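Local coordinates for protein epoxide hydrolase (Aspergillus niger, PDB 3G02) that probably hydrolyses epoxides to diols, as an enantioselective, directed-evolution variant of an alpha/beta-hydrolase-fold enzyme, at residues A[129-132]-A[133-136]; A[237-240]-A[241-244]; A[253-256]-A[257-261]; A[292-295]-A[296-300]. The protein carries 9 engineered substitutions. All coordinates share one frame; numbering follows the deposited sequence. Where two conformers were deposited one is given.

In the fold
All four contacts are local, between residues three to five apart within helices or at their ends, and none touches another. Contact 1 lies on helix 126-135, and its centre is about 38 Å from that of contact 3, across the middle of the chain. Contacts 2 and 3 occupy successive helices, 233-248 and 251-258, with nearest atoms about 11 Å apart; contact 4, on helix 292-304, has its nearest atoms about 12 Å from those of contact 3. Contact 3 borders the predicted active site: the His256 side chain is about 3 Å from that of Tyr315 and about 9 Å from that of Asp193. The side chains of Arg241 and Met298 each stay about 11 Å from that of His375.

Contact 1: A[129-132]-A[133-136]; sequences LQLF and REEY
Gln130 links Arg133 and Glu134 through the two ends of its amide. Its NE2 donates to Glu134 OE2 at 3.0 Å in a nearly straight bond, 170° at the hydrogen; the acceptor lies in the amide plane, but the amide approaches from above the carboxylate plane, the amide and carboxylate planes being 86° apart. At the other end OE1 receives a weak bond from Arg133 NH2 at 3.4 Å, close to the guanidinium plane. The bend of Gln130 at chi2 (64°) turns the amide along the helix toward both partners. Arg133 has a stronger partner in Ser84 O, and its guanidinium also makes a cation-pi contact with Phe85.

Backbone bonds hold the helix beneath, among them Glu134 N to Gln130 O at 2.9 Å. This is helix 126-135 of a beta-alpha-beta unit between strands 110-115 and 143-148 of the alpha/beta hydrolase fold; Leu129 and Phe132 pack on Leu145 of the second strand.

Apolar contact closes the C-terminal end, where Phe132 and Tyr136 run side by side and Phe132 CD1 meets Tyr136 CE2 at 3.9 Å. Tyr136, the first residue to leave helical geometry, sets its ring edge in plane with Phe132 O, with CD2 3.5 Å from that oxygen.

Contact 2: A[237-240]-A[241-244]; sequences EGIA and RMEK
Four consecutive i to i+4 backbone bonds, from Arg241 N to Glu237 O through Lys244 N to Ala240 O, span 2.9 to 3.0 Å with angles at the hydrogen of 158° to 167°, the geometry of a regular alpha-helix within helix 233-248.

Arg241 folds back along this helix toward its N-terminal end. The bend at chi3 (-60°) lays one face of the guanidinium over the backbone of Gly238, whose CA sits 3.5 Å above the plane, offset toward the rim. Arg241 NH1 lies 3.6 Å from Glu237 O. Water 1 lies in the guanidinium plane at its edge: it accepts from Arg241 NH1 at 2.8 Å and donates to Glu237 OE1 at 2.9 Å. The two charged atoms themselves, Glu237 OE1 and Arg241 NH1, stand 4.6 Å apart, beyond a direct salt bridge. Arg241 NH2 turns to Pro347 O, though that bond is weak.

On another side of the helix Ile239 and Met242 lie alongside each other, pointing the same way. In one conformer Met242 CE is 3.7 Å from Ile239 CG2; the residue was modelled in two, so this contact is doubtful. Beyond the pair, Ile239 packs on Ile228 and Leu231, and Met242 on Val353, so that this side of the helix meets neighbouring loops.

Because the glutamate and arginine are joined through a water, their attraction is probably weaker than in a direct ion pair, while the flat cation gains packing against a backbone that has no side chain at Gly238.

Contact 3: A[253-256]-A[257-261]; sequences AMEH and STRPS
Thr258 reaches back one turn to Met254 with every atom of its side chain. CB lies 3.4 Å from Met254 O. Beyond it the chain forks: CG2 comes as near to the same oxygen, while OG1 donates a hydrogen bond to it at 2.7 Å. A chi1 of 60° places OG1 between the backbone N and the carbonyl carbon, from where the hydroxyl meets the preceding turn. Thr258 N also donates to Met254 O, at 2.9 Å and 160°, and the two donors come from opposite faces of the carbonyl plane. Met254 O is thus held by two donors from the same residue.

The next residue ends the helix. Arg259 N still bonds Glu255 O, but the residue leaves helical phi/psi and stands at the N-cap position of helix 260-268. Arg259 NH1 returns to Thr258 O at 3.0 Å, in the guanidinium plane yet above that of the carbonyl. Its main partners belong to the second subunit: salt bridges join NE to Glu280 and NH1 to Asp248 of that chain. Across the break Pro260 packs on the helix end, CB 3.3 Å from His256 O.

His256 turns inward, bonding Trp277 through NE2 and meeting Tyr315, Trp118 and Phe308 edge-to-face. The helix-to-helix turn therefore connects a subunit interface with an aromatic cluster beside Tyr315, the predicted active-site proton donor of this epoxide hydrolase.

Contact 4: A[292-295]-A[296-300]; sequences SETI and LEMVS
Glu293 and Glu297 meet one turn apart near the start of helix 292-304, in the helical region between sheet strands 209-214 and 340-345, consistent with the cap of alpha/beta-hydrolase epoxide hydrolases. The helix packs against helices 59-71, 75-82 and 271-284. Its buried side carries Ile295 and Val299, which pack on Leu275, Tyr282, Leu274 and Trp69; their CG2 methyls are 4.2 Å apart.

The acidic side is looser: Glu293 is exposed and a water sits there, though both glutamates touch the loop residue Phe73. Glu293 CG stands anti to the backbone N (chi1 167°), and the bend at chi2 (72°) swings the carboxylate along the helix toward the extended Glu297. Their planes are 89° apart, with Glu293 OE2 and Glu297 OE2 2.8 Å from each other. At this separation one of the two acids probably holds a proton. The other oxygen, Glu297 OE1, receives a bond from water 2 at 2.7 Å and a long, weak ion pair from Arg81. The same water lies 3.1 Å from Thr294 OG1.

At the far end Leu296 O takes two bonds from Ser300, from opposite faces of its plane: N at 2.9 Å and OG at 2.7 Å.

Contact 1: A[129-132]-A[133-136]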
ATOM      1  N   LEU A 129      30.342  12.903  -2.588  1.00  9.67           N
ATOM      2  CA  LEU A 129      31.492  12.559  -3.427  1.00  9.88           C
ATOM      3  C   LEU A 129      32.064  13.790  -4.129  1.00 10.32           C
ATOM      4  O   LEU A 129      33.287  13.951  -4.217  1.00 10.38           O
ATOM      5  CB  LEU A 129      31.135  11.468  -4.445  1.00  9.87           C
ATOM      6  CG  LEU A 129      30.760  10.085  -3.897  1.00 10.20           C
ATOM      7  CD1 LEU A 129      30.570   9.118  -5.054  1.00 10.49           C
ATOM      8  CD2 LEU A 129      31.798   9.557  -2.911  1.00 11.46           C
ATOM      9  N   GLN A 130      31.180  14.664  -4.609  1.00 10.57           N
ATOM     10  CA  GLN A 130      31.600  15.892  -5.284  1.00 11.45           C
ATOM     11  C   GLN A 130      32.397  16.796  -4.347  1.00 11.33           C
ATOM     12  O   GLN A 130      33.442  17.325  -4.733  1.00 11.51           O
ATOM     13  CB  GLN A 130      30.390  16.636  -5.859  1.00 11.45           C
ATOM     14  CG  GLN A 130      30.744  17.934  -6.605  1.00 13.83           C
ATOM     15  CD  GLN A 130      31.595  17.704  -7.852  1.00 17.76           C
ATOM     16  OE1 GLN A 130      31.474  16.680  -8.528  1.00 20.63           O
ATOM     17  NE2 GLN A 130      32.452  18.670  -8.168  1.00 19.83           N
ATOM     18  N   LEU A 131      31.918  16.949  -3.115  1.00 11.35           N
ATOM     19  CA  LEU A 131      32.625  17.749  -2.123  1.00 11.44           C
ATOM     20  C   LEU A 131      34.033  17.202  -1.894  1.00 11.53           C
ATOM     21  O   LEU A 131      35.002  17.963  -1.875  1.00 11.62           O
ATOM     22  CB  LEU A 131      31.844  17.812  -0.810  1.00 11.59           C
ATOM     23  CG  LEU A 131      30.516  18.578  -0.814  1.00 11.65           C
ATOM     24  CD1 LEU A 131      29.751  18.287   0.462  1.00 12.04           C
ATOM     25  CD2 LEU A 131      30.722  20.083  -0.991  1.00 12.42           C
ATOM     26  N   PHE A 132      34.148  15.884  -1.751  1.00 11.79           N
ATOM     27  CA  PHE A 132      35.457  15.257  -1.574  1.00 12.03           C
ATOM     28  C   PHE A 132      36.389  15.480  -2.762  1.00 12.73           C
ATOM     29  O   PHE A 132      37.562  15.818  -2.573  1.00 12.68           O
ATOM     30  CB  PHE A 132      35.319  13.762  -1.275  1.00 11.93           C
ATOM     31  CG  PHE A 132      35.117  13.454   0.181  1.00 11.93           C
ATOM     32  CD1 PHE A 132      36.178  13.558   1.080  1.00 11.76           C
ATOM     33  CD2 PHE A 132      33.874  13.054   0.658  1.00 11.82           C
ATOM     34  CE1 PHE A 132      36.006  13.273   2.435  1.00 12.22           C
ATOM     35  CE2 PHE A 132      33.694  12.762   2.010  1.00 12.06           C
ATOM     36  CZ  PHE A 132      34.760  12.873   2.901  1.00 12.58           C
ATOM     37  N   ARG A 133      35.868  15.304  -3.977  1.00 13.02           N
ATOM     38  CA  ARG A 133      36.662  15.478  -5.196  1.00 13.88           C
ATOM     39  C   ARG A 133      37.111  16.930  -5.391  1.00 13.88           C
ATOM     40  O   ARG A 133      38.176  17.186  -5.956  1.00 14.30           O
ATOM     41  CB  ARG A 133      35.891  14.988  -6.425  1.00 14.29           C
ATOM     42  CG  ARG A 133      36.712  14.968  -7.706  1.00 16.17           C
ATOM     43  CD  ARG A 133      36.099  14.065  -8.752  1.00 18.57           C
ATOM     44  NE  ARG A 133      34.835  14.585  -9.272  1.00 20.77           N
ATOM     45  CZ  ARG A 133      34.098  13.965 -10.190  1.00 21.41           C
ATOM     46  NH1 ARG A 133      34.499  12.800 -10.685  1.00 22.14           N
ATOM     47  NH2 ARG A 133      32.962  14.507 -10.610  1.00 22.16           N
ATOM     48  N   GLU A 134      36.288  17.870  -4.930  1.00 13.69           N
ATOM     49  CA  GLU A 134      36.609  19.295  -5.002  1.00 13.79           C
ATOM     50  C   GLU A 134      37.708  19.691  -4.019  1.00 13.42           C
ATOM     51  O   GLU A 134      38.427  20.669  -4.244  1.00 13.18           O
ATOM     52  CB  GLU A 134      35.362  20.135  -4.723  1.00 14.03           C
ATOM     53  CG  GLU A 134      34.392  20.193  -5.885  1.00 15.85           C
ATOM     54  CD  GLU A 134      33.051  20.801  -5.524  1.00 17.48           C
ATOM     55  OE1 GLU A 134      32.717  20.887  -4.322  1.00 18.00           O
ATOM     56  OE2 GLU A 134      32.324  21.191  -6.462  1.00 20.80           O
ATOM     57  N   GLU A 135      37.833  18.921  -2.940  1.00 13.13           N
ATOM     58  CA  GLU A 135      38.635  19.301  -1.779  1.00 12.89           C
ATOM     59  C   GLU A 135      39.928  18.506  -1.629  1.00 12.71           C
ATOM     60  O   GLU A 135      40.751  18.813  -0.767  1.00 12.10           O
ATOM     61  CB  GLU A 135      37.794  19.162  -0.512  1.00 13.32           C
ATOM     62  CG  GLU A 135      36.681  20.192  -0.424  1.00 13.81           C
ATOM     63  CD  GLU A 135      35.621  19.841   0.603  1.00 15.52           C
ATOM     64  OE1 GLU A 135      35.926  19.103   1.562  1.00 15.77           O
ATOM     65  OE2 GLU A 135      34.473  20.304   0.439  1.00 16.83           O
ATOM     66  N   TYR A 136      40.086  17.486  -2.468  1.00 13.10           N
ATOM     67  CA  TYR A 136      41.245  16.600  -2.430  1.00 13.73           C
ATOM     68  C   TYR A 136      41.637  16.162  -3.835  1.00 14.07           C
ATOM     69  O   TYR A 136      40.834  16.227  -4.764  1.00 14.14           O
ATOM     70  CB  TYR A 136      40.932  15.350  -1.596  1.00 13.89           C
ATOM     71  CG  TYR A 136      40.707  15.603  -0.121  1.00 14.06           C
ATOM     72  CD1 TYR A 136      41.785  15.763   0.748  1.00 14.29           C
ATOM     73  CD2 TYR A 136      39.416  15.668   0.410  1.00 14.33           C
ATOM     74  CE1 TYR A 136      41.587  15.992   2.101  1.00 14.24           C
ATOM     75  CE2 TYR A 136      39.209  15.897   1.764  1.00 14.16           C
ATOM     76  CZ  TYR A 136      40.300  16.057   2.604  1.00 14.49           C
ATOM     77  OH  TYR A 136      40.109  16.280   3.944  1.00 16.00           O
TER

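Contact 2: A[237-240]-A[241-244]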
ATOM      1  N   GLU A 237       8.895  15.924  21.394  1.00 17.81           N
ATOM      2  CA  GLU A 237       8.339  16.288  20.093  1.00 18.29           C
ATOM      3  C   GLU A 237       8.802  15.293  19.033  1.00 17.29           C
ATOM      4  O   GLU A 237       8.010  14.876  18.182  1.00 17.49           O
ATOM      5  CB  GLU A 237       8.735  17.714  19.701  1.00 18.20           C
ATOM      6  CG  GLU A 237       8.009  18.799  20.487  1.00 19.98           C
ATOM      7  CD  GLU A 237       8.538  20.199  20.209  1.00 20.44           C
ATOM      8  OE1 GLU A 237       9.577  20.344  19.519  1.00 23.77           O
ATOM      9  OE2 GLU A 237       7.908  21.167  20.686  1.00 24.37           O
ATOM     10  N   GLY A 238      10.074  14.903  19.112  1.00 16.33           N
ATOM     11  CA  GLY A 238      10.658  13.910  18.211  1.00 15.38           C
ATOM     12  C   GLY A 238       9.956  12.569  18.309  1.00 14.91           C
ATOM     13  O   GLY A 238       9.660  11.933  17.290  1.00 14.13           O
ATOM     14  N   ILE A 239       9.679  12.140  19.538  1.00 14.22           N
ATOM     15  CA  ILE A 239       8.937  10.902  19.772  1.00 14.09           C
ATOM     16  C   ILE A 239       7.516  10.995  19.204  1.00 14.01           C
ATOM     17  O   ILE A 239       7.013  10.032  18.631  1.00 13.73           O
ATOM     18  CB  ILE A 239       8.918  10.512  21.282  1.00 14.09           C
ATOM     19  CG1 ILE A 239      10.348  10.293  21.804  1.00 14.43           C
ATOM     20  CG2 ILE A 239       8.034   9.284  21.532  1.00 14.24           C
ATOM     21  CD1 ILE A 239      11.178   9.301  21.014  1.00 15.63           C
ATOM     22  N   ALA A 240       6.887  12.158  19.352  1.00 13.98           N
ATOM     23  CA  ALA A 240       5.558  12.403  18.785  1.00 14.16           C
ATOM     24  C   ALA A 240       5.564  12.254  17.263  1.00 14.04           C
ATOM     25  O   ALA A 240       4.662  11.636  16.696  1.00 14.37           O
ATOM     26  CB  ALA A 240       5.051  13.783  19.184  1.00 14.26           C
ATOM     27  N   ARG A 241       6.583  12.813  16.613  1.00 13.69           N
ATOM     28  CA  ARG A 241       6.730  12.668  15.158  1.00 13.51           C
ATOM     29  C   ARG A 241       6.959  11.204  14.780  1.00 13.11           C
ATOM     30  O   ARG A 241       6.403  10.719  13.786  1.00 12.47           O
ATOM     31  CB  ARG A 241       7.841  13.574  14.617  1.00 13.38           C
ATOM     32  CG  ARG A 241       7.564  15.066  14.827  1.00 14.51           C
ATOM     33  CD  ARG A 241       8.498  15.964  14.018  1.00 15.16           C
ATOM     34  NE  ARG A 241       9.909  15.775  14.362  1.00 17.18           N
ATOM     35  CZ  ARG A 241      10.525  16.365  15.387  1.00 18.31           C
ATOM     36  NH1 ARG A 241       9.862  17.193  16.185  1.00 19.91           N
ATOM     37  NH2 ARG A 241      11.811  16.125  15.614  1.00 17.66           N
ATOM     38  N   MET A 242       7.836  10.529  15.524  0.75 12.87           N
ATOM     39  CA  MET A 242       8.166   9.124  15.268  0.75 13.33           C
ATOM     40  C   MET A 242       6.903   8.266  15.321  0.75 12.87           C
ATOM     41  O   MET A 242       6.664   7.411  14.465  0.75 12.45           O
ATOM     42  CB  MET A 242       9.172   8.629  16.307  0.75 13.00           C
ATOM     43  CG  MET A 242       9.352   7.122  16.335  0.75 14.14           C
ATOM     44  SD  MET A 242      10.089   6.577  17.877  0.75 16.44           S
ATOM     45  CE  MET A 242       8.677   6.639  18.973  0.75 17.37           C
ATOM     46  N   GLU A 243       6.088   8.520  16.348  0.50 12.60           N
ATOM     47  CA  GLU A 243       4.826   7.804  16.571  0.50 12.90           C
ATOM     48  C   GLU A 243       3.816   8.036  15.445  0.50 12.68           C
ATOM     49  O   GLU A 243       3.189   7.082  14.975  0.50 12.57           O
ATOM     50  CB  GLU A 243       4.213   8.184  17.924  0.50 12.85           C
ATOM     51  CG  GLU A 243       4.902   7.558  19.133  0.50 13.50           C
ATOM     52  CD  GLU A 243       4.398   8.105  20.466  0.50 13.59           C
ATOM     53  OE1 GLU A 243       3.545   9.019  20.473  0.50 15.16           O
ATOM     54  OE2 GLU A 243       4.869   7.620  21.516  0.50 15.30           O
ATOM     55  N   LYS A 244       3.663   9.294  15.024  1.00 12.80           N
ATOM     56  CA  LYS A 244       2.837   9.633  13.859  1.00 12.78           C
ATOM     57  C   LYS A 244       3.330   8.912  12.606  1.00 12.34           C
ATOM     58  O   LYS A 244       2.524   8.389  11.825  1.00 12.14           O
ATOM     59  CB  LYS A 244       2.785  11.145  13.617  1.00 12.84           C
ATOM     60  CG  LYS A 244       1.973  11.517  12.376  1.00 14.53           C
ATOM     61  CD  LYS A 244       1.785  13.002  12.217  1.00 16.87           C
ATOM     62  CE  LYS A 244       0.889  13.297  11.021  1.00 18.64           C
ATOM     63  NZ  LYS A 244       0.667  14.757  10.858  1.00 19.81           N
TER
HETATM   64  O   HOH W   1      11.415  18.731  17.950  1.00 35.41           O

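Contact 3: A[253-256]-A[257-261]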
ATOM      1  N   ALA A 253       5.234   0.735   4.026  1.00  5.46           N
ATOM      2  CA  ALA A 253       6.219  -0.224   4.515  1.00  5.98           C
ATOM      3  C   ALA A 253       5.539  -1.543   4.839  1.00  5.95           C
ATOM      4  O   ALA A 253       6.076  -2.618   4.559  1.00  6.02           O
ATOM      5  CB  ALA A 253       6.923   0.328   5.758  1.00  6.59           C
ATOM      6  N   MET A 254       4.345  -1.459   5.419  1.00  5.80           N
ATOM      7  CA  MET A 254       3.567  -2.661   5.709  1.00  6.55           C
ATOM      8  C   MET A 254       3.184  -3.412   4.436  1.00  6.03           C
ATOM      9  O   MET A 254       3.167  -4.642   4.417  1.00  6.08           O
ATOM     10  CB  MET A 254       2.328  -2.302   6.516  1.00  7.30           C
ATOM     11  CG  MET A 254       2.669  -1.780   7.906  1.00  9.67           C
ATOM     12  SD  MET A 254       3.582  -2.904   8.975  1.00 20.41           S
ATOM     13  CE  MET A 254       2.595  -4.396   8.921  1.00 19.44           C
ATOM     14  N   GLU A 255       2.895  -2.667   3.371  1.00  5.57           N
ATOM     15  CA  GLU A 255       2.594  -3.284   2.081  1.00  5.32           C
ATOM     16  C   GLU A 255       3.846  -3.925   1.480  1.00  5.27           C
ATOM     17  O   GLU A 255       3.790  -5.057   0.997  1.00  5.49           O
ATOM     18  CB  GLU A 255       1.958  -2.263   1.130  1.00  5.41           C
ATOM     19  CG  GLU A 255       1.571  -2.827  -0.243  1.00  6.17           C
ATOM     20  CD  GLU A 255       0.414  -3.819  -0.226  1.00  6.81           C
ATOM     21  OE1 GLU A 255      -0.260  -3.986   0.815  1.00  6.72           O
ATOM     22  OE2 GLU A 255       0.173  -4.449  -1.284  1.00  5.84           O
ATOM     23  N   HIS A 256       4.980  -3.228   1.542  1.00  5.63           N
ATOM     24  CA  HIS A 256       6.253  -3.804   1.081  1.00  5.65           C
ATOM     25  C   HIS A 256       6.589  -5.101   1.819  1.00  6.19           C
ATOM     26  O   HIS A 256       7.107  -6.046   1.221  1.00  6.63           O
ATOM     27  CB  HIS A 256       7.425  -2.854   1.324  1.00  5.71           C
ATOM     28  CG  HIS A 256       7.393  -1.573   0.546  1.00  5.13           C
ATOM     29  ND1 HIS A 256       8.407  -0.645   0.647  1.00  5.37           N
ATOM     30  CD2 HIS A 256       6.505  -1.063  -0.342  1.00  5.71           C
ATOM     31  CE1 HIS A 256       8.141   0.389  -0.128  1.00  5.62           C
ATOM     32  NE2 HIS A 256       6.993   0.162  -0.742  1.00  5.18           N
ATOM     33  N   SER A 257       6.310  -5.115   3.120  0.75  5.93           N
ATOM     34  CA  SER A 257       6.626  -6.261   3.967  0.75  6.17           C
ATOM     35  C   SER A 257       5.727  -7.451   3.663  0.75  6.27           C
ATOM     36  O   SER A 257       6.202  -8.559   3.406  0.75  6.64           O
ATOM     37  CB  SER A 257       6.493  -5.883   5.439  0.75  6.28           C
ATOM     38  OG  SER A 257       6.631  -7.032   6.256  0.75  6.56           O
ATOM     39  N   THR A 258       4.420  -7.204   3.691  1.00  6.19           N
ATOM     40  CA  THR A 258       3.426  -8.281   3.630  1.00  5.97           C
ATOM     41  C   THR A 258       3.066  -8.758   2.229  1.00  6.11           C
ATOM     42  O   THR A 258       2.762  -9.942   2.033  1.00  6.16           O
ATOM     43  CB  THR A 258       2.131  -7.883   4.347  1.00  5.83           C
ATOM     44  OG1 THR A 258       1.581  -6.707   3.733  1.00  5.46           O
ATOM     45  CG2 THR A 258       2.399  -7.613   5.822  1.00  6.62           C
ATOM     46  N   ARG A 259       3.078  -7.836   1.266  1.00  5.54           N
ATOM     47  CA  ARG A 259       2.666  -8.150  -0.101  1.00  5.88           C
ATOM     48  C   ARG A 259       3.628  -7.585  -1.148  1.00  6.06           C
ATOM     49  O   ARG A 259       3.203  -6.890  -2.086  1.00  5.90           O
ATOM     50  CB  ARG A 259       1.228  -7.682  -0.359  1.00  6.00           C
ATOM     51  CG  ARG A 259       0.173  -8.371   0.488  1.00  5.58           C
ATOM     52  CD  ARG A 259       0.007  -9.857   0.141  1.00  5.60           C
ATOM     53  NE  ARG A 259      -1.148 -10.403   0.850  1.00  6.44           N
ATOM     54  CZ  ARG A 259      -1.101 -10.901   2.082  1.00  7.11           C
ATOM     55  NH1 ARG A 259       0.052 -10.941   2.740  1.00  7.98           N
ATOM     56  NH2 ARG A 259      -2.212 -11.355   2.662  1.00  7.88           N
ATOM     57  N   PRO A 260       4.931  -7.916  -1.031  1.00  6.19           N
ATOM     58  CA  PRO A 260       5.894  -7.350  -1.977  1.00  6.36           C
ATOM     59  C   PRO A 260       5.607  -7.708  -3.431  1.00  6.48           C
ATOM     60  O   PRO A 260       5.856  -6.892  -4.316  1.00  6.61           O
ATOM     61  CB  PRO A 260       7.235  -7.945  -1.519  1.00  6.48           C
ATOM     62  CG  PRO A 260       6.868  -9.163  -0.727  1.00  6.50           C
ATOM     63  CD  PRO A 260       5.590  -8.795  -0.046  1.00  6.45           C
ATOM     64  N   SER A 261       5.094  -8.907  -3.684  1.00  6.71           N
ATOM     65  CA  SER A 261       4.804  -9.284  -5.065  1.00  7.05           C
ATOM     66  C   SER A 261       3.700  -8.418  -5.686  1.00  6.99           C
ATOM     67  O   SER A 261       3.845  -7.925  -6.805  1.00  7.33           O
ATOM     68  CB  SER A 261       4.455 -10.766  -5.182  1.00  7.22           C
ATOM     69  OG  SER A 261       4.322 -11.098  -6.550  1.00  9.32           O
TER

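Contact 4: A[292-295]-A[296-300]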
ATOM      1  N   SER A 292      11.842  19.489  -8.345  1.00 11.86           N
ATOM      2  CA  SER A 292      11.032  18.496  -9.040  1.00 12.30           C
ATOM      3  C   SER A 292      11.880  17.634  -9.979  1.00 12.06           C
ATOM      4  O   SER A 292      11.638  16.434 -10.111  1.00 11.65           O
ATOM      5  CB  SER A 292       9.881  19.171  -9.778  1.00 12.49           C
ATOM      6  OG  SER A 292       8.966  19.719  -8.844  1.00 13.81           O
ATOM      7  N   GLU A 293      12.886  18.249 -10.602  1.00 12.35           N
ATOM      8  CA  GLU A 293      13.854  17.535 -11.446  1.00 12.84           C
ATOM      9  C   GLU A 293      14.535  16.373 -10.709  1.00 11.93           C
ATOM     10  O   GLU A 293      14.724  15.297 -11.277  1.00 11.80           O
ATOM     11  CB  GLU A 293      14.898  18.522 -11.999  1.00 13.39           C
ATOM     12  CG  GLU A 293      16.150  17.904 -12.638  1.00 16.72           C
ATOM     13  CD  GLU A 293      15.909  17.252 -13.994  1.00 19.82           C
ATOM     14  OE1 GLU A 293      14.891  17.554 -14.657  1.00 21.45           O
ATOM     15  OE2 GLU A 293      16.760  16.432 -14.402  1.00 22.19           O
ATOM     16  N   THR A 294      14.893  16.590  -9.445  1.00 11.31           N
ATOM     17  CA  THR A 294      15.520  15.547  -8.636  1.00 10.93           C
ATOM     18  C   THR A 294      14.579  14.352  -8.464  1.00 10.27           C
ATOM     19  O   THR A 294      14.994  13.202  -8.625  1.00  9.60           O
ATOM     20  CB  THR A 294      15.965  16.092  -7.268  1.00 11.05           C
ATOM     21  OG1 THR A 294      16.899  17.160  -7.474  1.00 13.15           O
ATOM     22  CG2 THR A 294      16.616  14.996  -6.420  1.00 11.70           C
ATOM     23  N   ILE A 295      13.311  14.627  -8.165  1.00  9.80           N
ATOM     24  CA  ILE A 295      12.323  13.560  -8.016  1.00  9.41           C
ATOM     25  C   ILE A 295      12.158  12.772  -9.320  1.00  9.18           C
ATOM     26  O   ILE A 295      12.152  11.540  -9.303  1.00  8.43           O
ATOM     27  CB  ILE A 295      10.965  14.092  -7.487  1.00  9.46           C
ATOM     28  CG1 ILE A 295      11.161  14.743  -6.109  1.00  9.58           C
ATOM     29  CG2 ILE A 295       9.922  12.967  -7.430  1.00  9.21           C
ATOM     30  CD1 ILE A 295       9.889  15.283  -5.462  1.00 10.02           C
ATOM     31  N   LEU A 296      12.061  13.475 -10.449  1.00  9.00           N
ATOM     32  CA  LEU A 296      11.951  12.798 -11.743  1.00  9.21           C
ATOM     33  C   LEU A 296      13.187  11.956 -12.072  1.00  8.90           C
ATOM     34  O   LEU A 296      13.055  10.861 -12.612  1.00  8.89           O
ATOM     35  CB  LEU A 296      11.643  13.787 -12.876  1.00  9.35           C
ATOM     36  CG  LEU A 296      10.260  14.449 -12.828  1.00  9.77           C
ATOM     37  CD1 LEU A 296      10.089  15.412 -14.000  1.00 10.48           C
ATOM     38  CD2 LEU A 296       9.133  13.416 -12.826  1.00 10.53           C
ATOM     39  N   GLU A 297      14.373  12.454 -11.726  1.00  9.10           N
ATOM     40  CA  GLU A 297      15.612  11.702 -11.910  1.00  9.82           C
ATOM     41  C   GLU A 297      15.599  10.396 -11.117  1.00  9.09           C
ATOM     42  O   GLU A 297      15.894   9.328 -11.656  1.00  9.03           O
ATOM     43  CB  GLU A 297      16.829  12.538 -11.485  1.00  9.81           C
ATOM     44  CG  GLU A 297      17.198  13.651 -12.458  1.00 11.10           C
ATOM     45  CD  GLU A 297      18.255  14.603 -11.913  1.00 11.70           C
ATOM     46  OE1 GLU A 297      18.634  14.499 -10.727  1.00 13.08           O
ATOM     47  OE2 GLU A 297      18.716  15.461 -12.693  1.00 15.68           O
ATOM     48  N   MET A 298      15.258  10.486  -9.833  1.00  9.04           N
ATOM     49  CA  MET A 298      15.282   9.316  -8.950  1.00  9.01           C
ATOM     50  C   MET A 298      14.245   8.277  -9.348  1.00  8.24           C
ATOM     51  O   MET A 298      14.523   7.078  -9.350  1.00  8.03           O
ATOM     52  CB  MET A 298      15.086   9.714  -7.485  1.00  9.85           C
ATOM     53  CG  MET A 298      16.154  10.651  -6.927  1.00 10.89           C
ATOM     54  SD  MET A 298      17.857  10.137  -7.261  1.00 14.83           S
ATOM     55  CE  MET A 298      18.736  11.089  -6.009  1.00 13.84           C
ATOM     56  N   VAL A 299      13.046   8.746  -9.679  1.00  7.73           N
ATOM     57  CA  VAL A 299      11.973   7.851 -10.104  1.00  7.65           C
ATOM     58  C   VAL A 299      12.295   7.205 -11.457  1.00  7.68           C
ATOM     59  O   VAL A 299      12.095   6.002 -11.633  1.00  8.03           O
ATOM     60  CB  VAL A 299      10.596   8.566 -10.108  1.00  7.72           C
ATOM     61  CG1 VAL A 299       9.520   7.690 -10.726  1.00  7.29           C
ATOM     62  CG2 VAL A 299      10.190   8.948  -8.682  1.00  8.17           C
ATOM     63  N   SER A 300      12.811   7.996 -12.398  1.00  7.72           N
ATOM     64  CA  SER A 300      13.214   7.459 -13.702  1.00  7.70           C
ATOM     65  C   SER A 300      14.309   6.410 -13.551  1.00  7.58           C
ATOM     66  O   SER A 300      14.269   5.375 -14.210  1.00  7.69           O
ATOM     67  CB  SER A 300      13.683   8.575 -14.638  1.00  7.50           C
ATOM     68  OG  SER A 300      12.626   9.482 -14.902  1.00  8.31           O
TER
HETATM   69  O   HOH W   2      19.146  16.838  -9.538  1.00 33.93           O